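Local coordinates for cytochrome P450 268A2 Cyp268A2 (Mycobacterium marinum, PDB 6BLD), which belongs to the cytochrome P450 family of haem-thiolate proteins and carries a protoporphyrin IX haem with its iron inside a mostly helical fold, at residues V298-R303 with L352-S357. Residues are numbered along the deposited sequence; the frame is centred on the assembly and turned at random.
Sequences VEELVR and LDLSRS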
loop_
_atom_site.group_PDB
_atom_site.type_symbol
_atom_site.label_atom_id
_atom_site.label_comp_id
_atom_site.label_asym_id
_atom_site.label_seq_id
_atom_site.Cartn_x
_atom_site.Cartn_y
_atom_site.Cartn_z
ATOM N N VAL A 298 9.220 -10.193 -9.672
ATOM C CA VAL A 298 8.105 -9.419 -9.135
ATOM C C VAL A 298 8.225 -9.294 -7.620
ATOM O O VAL A 298 7.978 -8.223 -7.050
ATOM C CB VAL A 298 6.767 -10.060 -9.553
ATOM C CG1 VAL A 298 5.633 -9.598 -8.646
ATOM C CG2 VAL A 298 6.458 -9.735 -11.005
ATOM N N GLU A 299 8.626 -10.377 -6.946
ATOM C CA GLU A 299 8.743 -10.341 -5.491
ATOM C C GLU A 299 9.817 -9.356 -5.045
ATOM O O GLU A 299 9.665 -8.685 -4.016
ATOM C CB GLU A 299 9.041 -11.740 -4.950
ATOM C CG GLU A 299 7.851 -12.682 -4.979
ATOM C CD GLU A 299 6.561 -12.000 -4.567
ATOM O OE1 GLU A 299 6.437 -11.596 -3.390
ATOM O OE2 GLU A 299 5.666 -11.865 -5.426
ATOM N N GLU A 300 10.911 -9.252 -5.805
ATOM C CA GLU A 300 11.956 -8.297 -5.454
ATOM C C GLU A 300 11.559 -6.870 -5.810
ATOM O O GLU A 300 11.918 -5.934 -5.091
ATOM C CB GLU A 300 13.270 -8.685 -6.136
ATOM C CG GLU A 300 14.388 -7.672 -5.935
ATOM C CD GLU A 300 15.178 -7.909 -4.658
ATOM O OE1 GLU A 300 16.244 -7.282 -4.485
ATOM O OE2 GLU A 300 14.733 -8.721 -3.821
ATOM N N LEU A 301 10.795 -6.685 -6.887
ATOM C CA LEU A 301 10.296 -5.352 -7.214
ATOM C C LEU A 301 9.363 -4.837 -6.126
ATOM O O LEU A 301 9.334 -3.636 -5.838
ATOM C CB LEU A 301 9.582 -5.374 -8.564
ATOM C CG LEU A 301 10.480 -5.483 -9.797
ATOM C CD1 LEU A 301 9.644 -5.531 -11.063
ATOM C CD2 LEU A 301 11.465 -4.327 -9.847
ATOM N N VAL A 302 8.581 -5.733 -5.521
ATOM C CA VAL A 302 7.741 -5.356 -4.389
ATOM C C VAL A 302 8.599 -5.038 -3.173
ATOM O O VAL A 302 8.362 -4.052 -2.468
ATOM C CB VAL A 302 6.723 -6.471 -4.088
ATOM C CG1 VAL A 302 6.071 -6.244 -2.736
ATOM C CG2 VAL A 302 5.680 -6.556 -5.177
ATOM N N ARG A 303 9.601 -5.877 -2.910
ATOM C CA ARG A 303 10.553 -5.591 -1.843
ATOM C C ARG A 303 11.255 -4.258 -2.069
ATOM O O ARG A 303 11.433 -3.467 -1.131
ATOM C CB ARG A 303 11.589 -6.719 -1.741
ATOM C CG ARG A 303 12.671 -6.471 -0.697
ATOM C CD ARG A 303 13.904 -7.364 -0.901
ATOM N NE ARG A 303 14.905 -6.742 -1.768
ATOM C CZ ARG A 303 15.632 -5.672 -1.454
ATOM N NH1 ARG A 303 15.502 -5.088 -0.268
ATOM N NH2 ARG A 303 16.507 -5.190 -2.327
ATOM N N LEU A 352 19.443 -4.460 -6.078
ATOM C CA LEU A 352 18.317 -5.140 -6.704
ATOM C C LEU A 352 18.761 -6.504 -7.216
ATOM O O LEU A 352 19.662 -6.597 -8.056
ATOM C CB LEU A 352 17.753 -4.296 -7.844
ATOM C CG LEU A 352 16.420 -4.769 -8.433
ATOM C CD1 LEU A 352 15.271 -4.418 -7.502
ATOM C CD2 LEU A 352 16.198 -4.171 -9.813
ATOM N N ASP A 353 18.136 -7.563 -6.703
ATOM C CA ASP A 353 18.427 -8.937 -7.114
ATOM C C ASP A 353 17.097 -9.606 -7.448
ATOM O O ASP A 353 16.435 -10.169 -6.572
ATOM C CB ASP A 353 19.190 -9.691 -6.029
ATOM C CG ASP A 353 19.574 -11.096 -6.455
ATOM O OD1 ASP A 353 19.514 -11.392 -7.668
ATOM O OD2 ASP A 353 19.937 -11.905 -5.576
ATOM N N LEU A 354 16.715 -9.547 -8.726
ATOM C CA LEU A 354 15.482 -10.162 -9.201
ATOM C C LEU A 354 15.506 -11.683 -9.110
ATOM O O LEU A 354 14.470 -12.316 -9.341
ATOM C CB LEU A 354 15.209 -9.733 -10.644
ATOM C CG LEU A 354 15.195 -8.225 -10.916
ATOM C CD1 LEU A 354 14.909 -7.939 -12.385
ATOM C CD2 LEU A 354 14.182 -7.526 -10.022
ATOM N N SER A 355 16.655 -12.278 -8.794
ATOM C CA SER A 355 16.775 -13.713 -8.591
ATOM C C SER A 355 16.706 -14.104 -7.122
ATOM O O SER A 355 16.888 -15.282 -6.801
ATOM C CB SER A 355 18.084 -14.225 -9.194
ATOM O OG SER A 355 19.180 -13.934 -8.345
ATOM N N ARG A 356 16.452 -13.148 -6.230
ATOM C CA ARG A 356 16.521 -13.411 -4.797
ATOM C C ARG A 356 15.556 -14.521 -4.403
ATOM O O ARG A 356 14.342 -14.403 -4.600
ATOM C CB ARG A 356 16.218 -12.137 -4.011
ATOM C CG ARG A 356 16.564 -12.232 -2.532
ATOM C CD ARG A 356 16.073 -11.018 -1.762
ATOM N NE ARG A 356 16.580 -9.769 -2.324
ATOM C CZ ARG A 356 17.789 -9.276 -2.078
ATOM N NH1 ARG A 356 18.621 -9.928 -1.278
ATOM N NH2 ARG A 356 18.167 -8.132 -2.631
ATOM N N SER A 357 16.104 -15.605 -3.861
ATOM C CA SER A 357 15.317 -16.735 -3.387
ATOM C C SER A 357 16.034 -17.385 -2.209
ATOM O O SER A 357 17.178 -17.834 -2.353
ATOM C CB SER A 357 15.088 -17.749 -4.508
ATOM O OG SER A 357 14.028 -18.632 -4.183
#
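Glu300, on helix 290-305, faces a type I turn from Asp353 to Arg356, and the two backbones come nearest at Glu300 CA and Leu354 CA, 5.5 Å apart. The Glu300 chain leaves the helix toward this turn and turns about its CB-CG bond (chi2 87°), which brings its carboxylate to the guanidinium of Arg356. The grip is side-on: Arg356 NE reaches Glu300 OE2 at 2.6 Å, while Arg356 NH2 reaches Glu300 OE1 at 2.8 Å. Both nitrogens arrive on the syn side of the carboxylate, and the two planes lie only 25° apart, so the paired bonds hold both flat groups against rotation. OE1 takes two further bonds, well out of the carboxylate plane and on opposite sides of it. One is from the Asp353 backbone N, 2.9 Å from Glu300 OE1 with a nearly straight N-H (172°), the other from Arg303 NH2, 3.0 Å from the same oxygen. Arg303 NE adds weak bonds to both oxygens. The two arginines stand steeply turned to each other, and Arg303 NH2 approaches Arg356 NH2 to 3.4 Å; the shared carboxylate probably offsets their like charges, and the arginines in turn would favour its anionic form. Each arginine is tied outward, Arg303 NH2 to Pro349 O and Arg356 NH1 to Cys347 O, and Trp341 makes a cation-pi contact with Arg303. An apolar flank covers the stem of the glutamate: Leu352 CD1 sits 3.7 Å from Glu300 CG, and Leu354 CD2 4.1 Å from the same carbon. Leu301 packs against Leu354. Next to Arg303, Val302 touches the haem. Glu300 and Arg303 are the ExxR pair of the P450 K helix; with Arg356 from the loop between helices 336-339 and 375-392 they complete the buried Glu-Arg-Arg triad characteristic of the family.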